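Local coordinates for putative uncharacterized protein (Bacteroides vulgatus, PDB 4F7A) that probably binds mucin O-glycans at the outer membrane, as a SusD/RagB-family lipoprotein with a TPR-like helical fold, at residues A[126-129]-A[134-137]; A[208-213]-A[438-443]; A[231-236]-A[335-340]. One frame throughout, in Å; residues are numbered along the deposited sequence. Where two conformers were deposited one is given.

Contacts 1 and 2 are buried in the helical body of the chain, while contact 3, though mostly covered, reaches solvent-exposed Glu235. Contact 1 is local, a helix end meeting the loop that follows it, and purely apolar between its segments. Contact 2 joins helices 193-210 and 435-445, far apart in sequence, through a buried salt bridge. Contact 3 pairs a loop with helix 334-346 by methyl packing and a hydrogen bond from an indole. The three are chained through helix 193-210: His126 CD2 lies 3.9 Å from Arg210 NH2, and Met209 CG packs 3.6 Å from Leu340 CD2, whereas contacts 1 and 3 do not touch.

Contact 1: A[126-129]-A[134-137]; sequences HRIT and PIVY
Ile135 pushes its CG2 methyl into the side of the helix end at Ile128 and Thr129, and nearly the whole contact hangs on that one branch. The methyl sits 3.5 Å from Thr129 CA and 3.7 Å from Thr129 N, so it rests on helix backbone as much as on side chain. On Thr129 itself the nearest side-chain atom is CB, 3.8 Å from the same methyl, with Ile135 CD1 coming up alongside at 4.1 Å from that CB. Ile128 adds its own CG2, 3.8 Å from Ile135 CG2; here the two methyls meet end to end while the side chains run at about a right angle.

The torsions explain which branch does the work. In Ile135, chi1 is 63°, which wedges CG1 between the backbone N and the carbonyl carbon and turns CG2 toward the helix. Ile128 also offers CG2, which its torsion sets anti to the backbone N, while CG1 and CD1 lead away from the loop. In Thr129 a chi1 of -179° sets OG1 opposite the backbone N, where it is bonded to Gly133 O and to Gln151 NE2, polar links beside an otherwise apolar patch.

No hydrogen bond crosses between the two segments. The polypeptide leaves helix 111-132 and doubles back at once, so the contact closes a short turn and brings Ile135 of the following loop back against the helix's last turns. The backbone of Ile135 is hydrogen-bonded to Asp149. Helix 84-104 packs against both isoleucines, Ala85 and Thr89 touching Ile128, and Trp86 and Tyr90 touching Ile135; helix 482-492 lies against neighbouring Pro134, and helix 193-210 against His126.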
loop_
_atom_site.group_PDB
_atom_site.type_symbol
_atom_site.label_atom_id
_atom_site.label_comp_id
_atom_site.label_asym_id
_atom_site.label_seq_id
_atom_site.Cartn_x
_atom_site.Cartn_y
_atom_site.Cartn_z
ATOM N N HIS A 126 9.605 0.675 3.336
ATOM C CA HIS A 126 8.554 0.530 4.354
ATOM C C HIS A 126 7.539 -0.485 3.839
ATOM O O HIS A 126 6.981 -1.234 4.626
ATOM C CB HIS A 126 7.920 1.881 4.762
ATOM C CG HIS A 126 6.799 2.332 3.874
ATOM N ND1 HIS A 126 7.019 2.900 2.644
ATOM C CD2 HIS A 126 5.458 2.255 4.021
ATOM C CE1 HIS A 126 5.856 3.181 2.077
ATOM N NE2 HIS A 126 4.891 2.791 2.889
ATOM N N ARG A 127 7.342 -0.546 2.513
ATOM C CA ARG A 127 6.469 -1.564 1.914
ATOM C C ARG A 127 6.963 -3.014 2.158
ATOM O O ARG A 127 6.152 -3.930 2.298
ATOM C CB ARG A 127 6.328 -1.314 0.413
ATOM C CG ARG A 127 5.485 -0.091 0.073
ATOM C CD ARG A 127 5.769 0.448 -1.335
ATOM N NE ARG A 127 5.655 -0.520 -2.431
ATOM C CZ ARG A 127 4.519 -0.855 -3.062
ATOM N NH1 ARG A 127 3.342 -0.370 -2.700
ATOM N NH2 ARG A 127 4.562 -1.701 -4.084
ATOM N N ILE A 128 8.281 -3.188 2.239
ATOM C CA ILE A 128 8.888 -4.503 2.493
ATOM C C ILE A 128 8.799 -4.898 3.974
ATOM O O ILE A 128 8.396 -6.015 4.280
ATOM C CB ILE A 128 10.366 -4.545 1.983
ATOM C CG1 ILE A 128 10.423 -4.161 0.486
ATOM C CG2 ILE A 128 11.006 -5.911 2.247
ATOM C CD1 ILE A 128 9.539 -5.036 -0.440
ATOM N N THR A 129 9.163 -4.005 4.897
ATOM C CA THR A 129 9.001 -4.339 6.305
ATOM C C THR A 129 7.538 -4.556 6.616
ATOM O O THR A 129 7.221 -5.418 7.420
ATOM C CB THR A 129 9.627 -3.324 7.320
ATOM O OG1 THR A 129 9.387 -3.809 8.659
ATOM C CG2 THR A 129 9.019 -1.945 7.177
ATOM N N PRO A 134 10.877 -7.965 10.101
ATOM C CA PRO A 134 12.290 -7.639 10.047
ATOM C C PRO A 134 12.821 -7.564 8.606
ATOM O O PRO A 134 12.416 -8.339 7.728
ATOM C CB PRO A 134 12.946 -8.788 10.819
ATOM C CG PRO A 134 11.860 -9.252 11.792
ATOM C CD PRO A 134 10.566 -9.035 11.071
ATOM N N ILE A 135 13.725 -6.628 8.369
ATOM C CA ILE A 135 14.353 -6.517 7.051
ATOM C C ILE A 135 15.814 -6.148 7.208
ATOM O O ILE A 135 16.279 -5.845 8.311
ATOM C CB ILE A 135 13.648 -5.460 6.164
ATOM C CG1 ILE A 135 13.744 -4.046 6.764
ATOM C CG2 ILE A 135 12.143 -5.857 5.904
ATOM C CD1 ILE A 135 13.349 -2.882 5.753
ATOM N N VAL A 136 16.539 -6.162 6.097
ATOM C CA VAL A 136 17.864 -5.584 6.044
ATOM C C VAL A 136 17.723 -4.138 5.555
ATOM O O VAL A 136 17.228 -3.895 4.432
ATOM C CB VAL A 136 18.816 -6.384 5.116
ATOM C CG1 VAL A 136 20.168 -5.689 5.024
ATOM C CG2 VAL A 136 19.001 -7.814 5.627
ATOM N N TYR A 137 18.135 -3.177 6.387
ATOM C CA TYR A 137 17.999 -1.766 6.033
ATOM C C TYR A 137 19.123 -0.923 6.592
ATOM O O TYR A 137 20.064 -0.572 5.850
ATOM C CB TYR A 137 16.620 -1.229 6.443
ATOM C CG TYR A 137 16.335 0.148 5.918
ATOM C CD1 TYR A 137 15.930 0.333 4.604
ATOM C CD2 TYR A 137 16.481 1.269 6.723
ATOM C CE1 TYR A 137 15.720 1.614 4.087
ATOM C CE2 TYR A 137 16.241 2.553 6.223
ATOM C CZ TYR A 137 15.856 2.711 4.903
ATOM O OH TYR A 137 15.606 3.953 4.389
#

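Contact 2: A[208-213]-A[438-443]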
loop_
_atom_site.group_PDB
_atom_site.type_symbol
_atom_site.label_atom_id
_atom_site.label_comp_id
_atom_site.label_asym_id
_atom_site.label_seq_id
_atom_site.Cartn_x
_atom_site.Cartn_y
_atom_site.Cartn_z
ATOM N N ALA A 208 3.925 7.448 10.964
ATOM C CA ALA A 208 3.520 7.856 12.300
ATOM C C ALA A 208 2.212 7.207 12.721
ATOM O O ALA A 208 2.117 6.677 13.830
ATOM C CB ALA A 208 3.419 9.389 12.376
HETATM N N MSE A 209 1.204 7.219 11.847
HETATM C CA MSE A 209 -0.044 6.561 12.177
HETATM C C MSE A 209 0.130 5.051 12.237
HETATM O O MSE A 209 -0.440 4.399 13.113
HETATM C CB MSE A 209 -1.169 6.949 11.247
HETATM C CG MSE A 209 -1.596 8.389 11.366
HETATM SE SE MSE A 209 -2.056 9.007 13.139
HETATM C CE MSE A 209 -0.384 9.815 13.588
ATOM N N ARG A 210 0.968 4.495 11.370
ATOM C CA ARG A 210 1.248 3.065 11.426
ATOM C C ARG A 210 1.705 2.620 12.827
ATOM O O ARG A 210 1.302 1.570 13.302
ATOM C CB ARG A 210 2.325 2.641 10.421
ATOM C CG ARG A 210 2.448 1.088 10.326
ATOM C CD ARG A 210 1.507 0.476 9.287
ATOM N NE ARG A 210 2.054 0.712 7.963
ATOM C CZ ARG A 210 1.474 1.400 6.981
ATOM N NH1 ARG A 210 0.267 1.927 7.121
ATOM N NH2 ARG A 210 2.120 1.566 5.833
ATOM N N VAL A 211 2.568 3.408 13.470
ATOM C CA VAL A 211 3.138 2.999 14.755
ATOM C C VAL A 211 2.294 3.478 15.949
ATOM O O VAL A 211 2.702 3.278 17.081
ATOM C CB VAL A 211 4.610 3.464 14.948
ATOM C CG1 VAL A 211 5.467 3.016 13.762
ATOM C CG2 VAL A 211 4.701 4.963 15.149
ATOM N N SER A 212 1.129 4.087 15.697
ATOM C CA SER A 212 0.344 4.737 16.773
ATOM C C SER A 212 -0.202 3.797 17.847
ATOM O O SER A 212 -0.358 4.225 18.992
ATOM C CB SER A 212 -0.785 5.603 16.204
ATOM O OG SER A 212 -1.699 4.822 15.456
ATOM N N ASN A 213 -0.472 2.530 17.504
ATOM C CA ASN A 213 -0.964 1.561 18.490
ATOM C C ASN A 213 0.159 0.977 19.314
ATOM O O ASN A 213 -0.016 0.786 20.506
ATOM C CB ASN A 213 -1.734 0.417 17.846
ATOM C CG ASN A 213 -3.055 0.845 17.284
ATOM O OD1 ASN A 213 -3.707 1.792 17.789
ATOM N ND2 ASN A 213 -3.500 0.124 16.260
ATOM N N ALA A 438 -3.287 -0.623 1.608
ATOM C CA ALA A 438 -4.615 -1.103 2.045
ATOM C C ALA A 438 -4.497 -2.284 3.000
ATOM O O ALA A 438 -5.135 -2.324 4.057
ATOM C CB ALA A 438 -5.468 -1.488 0.823
ATOM N N TRP A 439 -3.652 -3.235 2.628
ATOM C CA TRP A 439 -3.462 -4.425 3.416
ATOM C C TRP A 439 -2.730 -4.125 4.730
ATOM O O TRP A 439 -3.074 -4.674 5.750
ATOM C CB TRP A 439 -2.734 -5.503 2.609
ATOM C CG TRP A 439 -2.651 -6.845 3.359
ATOM C CD1 TRP A 439 -3.611 -7.388 4.148
ATOM C CD2 TRP A 439 -1.563 -7.796 3.328
ATOM N NE1 TRP A 439 -3.184 -8.607 4.659
ATOM C CE2 TRP A 439 -1.929 -8.875 4.164
ATOM C CE3 TRP A 439 -0.302 -7.821 2.698
ATOM C CZ2 TRP A 439 -1.105 -9.964 4.365
ATOM C CZ3 TRP A 439 0.520 -8.893 2.909
ATOM C CH2 TRP A 439 0.117 -9.962 3.738
ATOM N N ALA A 440 -1.706 -3.273 4.691
ATOM C CA ALA A 440 -0.976 -2.911 5.892
ATOM C C ALA A 440 -1.914 -2.286 6.900
ATOM O O ALA A 440 -1.916 -2.658 8.070
ATOM C CB ALA A 440 0.158 -1.959 5.566
ATOM N N GLU A 441 -2.741 -1.357 6.450
ATOM C CA GLU A 441 -3.674 -0.686 7.364
ATOM C C GLU A 441 -4.783 -1.591 7.874
ATOM O O GLU A 441 -5.252 -1.454 9.021
ATOM C CB GLU A 441 -4.218 0.588 6.722
ATOM C CG GLU A 441 -3.193 1.690 6.757
ATOM C CD GLU A 441 -2.953 2.178 8.162
ATOM O OE1 GLU A 441 -3.781 3.015 8.614
ATOM O OE2 GLU A 441 -1.958 1.734 8.811
ATOM N N GLN A 442 -5.209 -2.533 7.059
ATOM C CA GLN A 442 -6.180 -3.512 7.524
ATOM C C GLN A 442 -5.629 -4.391 8.658
ATOM O O GLN A 442 -6.315 -4.666 9.650
ATOM C CB GLN A 442 -6.650 -4.361 6.356
ATOM C CG GLN A 442 -7.732 -5.364 6.720
ATOM C CD GLN A 442 -7.204 -6.710 7.176
ATOM O OE1 GLN A 442 -6.054 -7.064 6.922
ATOM N NE2 GLN A 442 -8.064 -7.481 7.823
ATOM N N ARG A 443 -4.371 -4.800 8.512
ATOM C CA ARG A 443 -3.700 -5.573 9.551
ATOM C C ARG A 443 -3.447 -4.746 10.797
ATOM O O ARG A 443 -3.574 -5.251 11.905
ATOM C CB ARG A 443 -2.397 -6.184 9.030
ATOM C CG ARG A 443 -2.658 -7.269 7.976
ATOM C CD ARG A 443 -1.390 -7.831 7.416
ATOM N NE ARG A 443 -0.809 -6.902 6.439
ATOM C CZ ARG A 443 0.494 -6.664 6.292
ATOM N NH1 ARG A 443 1.385 -7.283 7.065
ATOM N NH2 ARG A 443 0.901 -5.798 5.375
#
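Ala440 and Glu441 of helix 435-445 take hold of the Arg210 guanidinium in two different ways, one over its face and one at its edge. Before them in sequence, Trp439 makes no contact with 208-213; Arg443 NE of its own helix lies over the centre of its ring, and His54 packs on it edge-to-face. Ala440 comes next, its CB set 3.9 Å above the guanidinium plane and over the middle of the group, which gives the flat cation an apolar seat. Arg210 gets there by bending at chi2 and chi3, folding its end onto the neighbouring helix. Helix 193-210 lies here against helix 435-445 in the TPR-like helical body of this SusD homolog. Glu441 follows and makes the salt bridge: NH1 of Arg210 reaches OE2 at 2.8 Å, with an N-H...O angle of 146°. The acceptor lies in the guanidinium plane, but NH1 approaches from above the carboxylate plane, 45° out of it. The other oxygen, OE1, pairs with Lys427 and Arg444, while NH2 of Arg210 pairs with Glu437 and Asp130, so the buried charges form a network. Arg443 closes the segment, its NE giving a hydrogen bond of 3.3 Å to Trp439 O from above the carbonyl plane, while its NH1 bonds to Asp130 O.

Contact 3: A[231-236]-A[335-340]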
loop_
_atom_site.group_PDB
_atom_site.type_symbol
_atom_site.label_atom_id
_atom_site.label_comp_id
_atom_site.label_asym_id
_atom_site.label_seq_id
_atom_site.Cartn_x
_atom_site.Cartn_y
_atom_site.Cartn_z
ATOM N N TYR A 231 6.814 23.111 4.787
ATOM C CA TYR A 231 6.567 22.783 3.375
ATOM C C TYR A 231 5.203 22.115 3.128
ATOM O O TYR A 231 4.776 22.021 1.987
ATOM C CB TYR A 231 7.702 21.934 2.779
ATOM C CG TYR A 231 8.983 22.715 2.634
ATOM C CD1 TYR A 231 9.894 22.780 3.671
ATOM C CD2 TYR A 231 9.267 23.436 1.462
ATOM C CE1 TYR A 231 11.061 23.511 3.543
ATOM C CE2 TYR A 231 10.441 24.170 1.339
ATOM C CZ TYR A 231 11.329 24.209 2.399
ATOM O OH TYR A 231 12.514 24.930 2.326
ATOM N N GLY A 232 4.533 21.672 4.190
ATOM C CA GLY A 232 3.164 21.180 4.089
ATOM C C GLY A 232 3.089 19.699 3.789
ATOM O O GLY A 232 4.117 19.039 3.684
ATOM N N VAL A 233 1.852 19.194 3.679
ATOM C CA VAL A 233 1.579 17.825 3.280
ATOM C C VAL A 233 0.656 17.887 2.066
ATOM O O VAL A 233 0.120 18.951 1.727
ATOM C CB VAL A 233 0.930 17.000 4.416
ATOM C CG1 VAL A 233 1.902 16.819 5.621
ATOM C CG2 VAL A 233 -0.404 17.629 4.894
ATOM N N ILE A 234 0.497 16.758 1.395
ATOM C CA ILE A 234 -0.302 16.711 0.176
ATOM C C ILE A 234 -1.775 16.883 0.520
ATOM O O ILE A 234 -2.312 16.147 1.344
ATOM C CB ILE A 234 -0.040 15.402 -0.602
ATOM C CG1 ILE A 234 1.442 15.337 -1.026
ATOM C CG2 ILE A 234 -0.941 15.336 -1.867
ATOM C CD1 ILE A 234 1.863 13.993 -1.529
ATOM N N GLU A 235 -2.418 17.875 -0.107
ATOM C CA GLU A 235 -3.827 18.208 0.143
ATOM C C GLU A 235 -4.709 18.171 -1.101
ATOM O O GLU A 235 -5.922 18.034 -0.979
ATOM C CB GLU A 235 -3.907 19.613 0.763
ATOM C CG GLU A 235 -3.303 19.637 2.163
ATOM C CD GLU A 235 -3.387 20.986 2.848
ATOM O OE1 GLU A 235 -3.906 21.933 2.250
ATOM O OE2 GLU A 235 -2.934 21.096 4.003
ATOM N N SER A 236 -4.089 18.290 -2.273
ATOM C CA SER A 236 -4.797 18.277 -3.558
ATOM C C SER A 236 -4.428 17.045 -4.359
ATOM O O SER A 236 -3.256 16.689 -4.432
ATOM C CB SER A 236 -4.411 19.512 -4.388
ATOM O OG SER A 236 -4.908 19.390 -5.713
ATOM N N ALA A 335 -6.023 12.280 -0.611
ATOM C CA ALA A 335 -7.155 11.730 0.145
ATOM C C ALA A 335 -6.634 10.938 1.352
ATOM O O ALA A 335 -7.059 11.174 2.486
ATOM C CB ALA A 335 -8.066 10.834 -0.764
ATOM N N GLU A 336 -5.704 10.023 1.115
ATOM C CA GLU A 336 -5.074 9.265 2.215
ATOM C C GLU A 336 -4.505 10.217 3.268
ATOM O O GLU A 336 -4.644 9.998 4.464
ATOM C CB GLU A 336 -3.962 8.343 1.681
ATOM C CG GLU A 336 -3.201 7.668 2.822
ATOM C CD GLU A 336 -1.948 6.925 2.424
ATOM O OE1 GLU A 336 -1.672 6.777 1.212
ATOM O OE2 GLU A 336 -1.243 6.478 3.359
ATOM N N THR A 337 -3.846 11.270 2.822
ATOM C CA THR A 337 -3.224 12.213 3.747
ATOM C C THR A 337 -4.288 12.878 4.663
ATOM O O THR A 337 -4.087 13.022 5.870
ATOM C CB THR A 337 -2.335 13.230 2.994
ATOM O OG1 THR A 337 -1.349 12.506 2.224
ATOM C CG2 THR A 337 -1.621 14.174 3.978
ATOM N N TRP A 338 -5.428 13.239 4.097
ATOM C CA TRP A 338 -6.539 13.768 4.901
ATOM C C TRP A 338 -7.065 12.736 5.925
ATOM O O TRP A 338 -7.403 13.096 7.056
ATOM C CB TRP A 338 -7.676 14.263 4.013
ATOM C CG TRP A 338 -7.419 15.616 3.387
ATOM C CD1 TRP A 338 -7.209 15.872 2.082
ATOM C CD2 TRP A 338 -7.314 16.876 4.063
ATOM N NE1 TRP A 338 -6.980 17.207 1.886
ATOM C CE2 TRP A 338 -7.045 17.848 3.090
ATOM C CE3 TRP A 338 -7.411 17.274 5.397
ATOM C CZ2 TRP A 338 -6.891 19.205 3.405
ATOM C CZ3 TRP A 338 -7.288 18.615 5.708
ATOM C CH2 TRP A 338 -7.035 19.562 4.722
ATOM N N PHE A 339 -7.151 11.474 5.530
ATOM C CA PHE A 339 -7.615 10.427 6.455
ATOM C C PHE A 339 -6.578 10.165 7.561
ATOM O O PHE A 339 -6.933 9.812 8.679
ATOM C CB PHE A 339 -7.956 9.140 5.703
ATOM C CG PHE A 339 -9.171 9.248 4.823
ATOM C CD1 PHE A 339 -10.398 9.586 5.361
ATOM C CD2 PHE A 339 -9.087 9.035 3.462
ATOM C CE1 PHE A 339 -11.527 9.698 4.552
ATOM C CE2 PHE A 339 -10.212 9.117 2.645
ATOM C CZ PHE A 339 -11.430 9.459 3.188
ATOM N N LEU A 340 -5.294 10.324 7.243
ATOM C CA LEU A 340 -4.243 10.233 8.255
ATOM C C LEU A 340 -4.390 11.376 9.254
ATOM O O LEU A 340 -4.259 11.184 10.463
ATOM C CB LEU A 340 -2.842 10.250 7.606
ATOM C CG LEU A 340 -2.442 8.984 6.856
ATOM C CD1 LEU A 340 -1.229 9.202 5.896
ATOM C CD2 LEU A 340 -2.176 7.848 7.872
#
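The indole of Trp338 meets the loop at its edge: Glu235 O lies there, close to the ring plane, and accepts a hydrogen bond from NE1. The bond is 3.2 Å long and fairly straight, 161° at the hydrogen, and it uses a lone pair of the carbonyl. Glu235 CG stands above the ring plane, out past the rim at CZ2, 3.8 Å from Trp338 CZ2, and the carboxylate is tilted 37° to the indole. Arg341 makes a cation-pi interaction with Trp338 and also a salt bridge to Glu235 OE2, so it ties both partners.

One helix position earlier, Thr337 faces the loop with its methyl. With CG2 opposite the backbone N and OG1 beside it (chi1 -57°), the methyl lies 3.8 Å from Val233 CG2, and Thr337 CB sits 3.4 Å from Ile234 O. The hydroxyl turns back to Thr333 O in its own helix.

The hydrogen bond therefore lies by exposed Glu235, while the buried end is van der Waals contact of methyls and the Ile234 carbonyl. The indole N-H satisfies a loop carbonyl and is the one directional bond between the two segments.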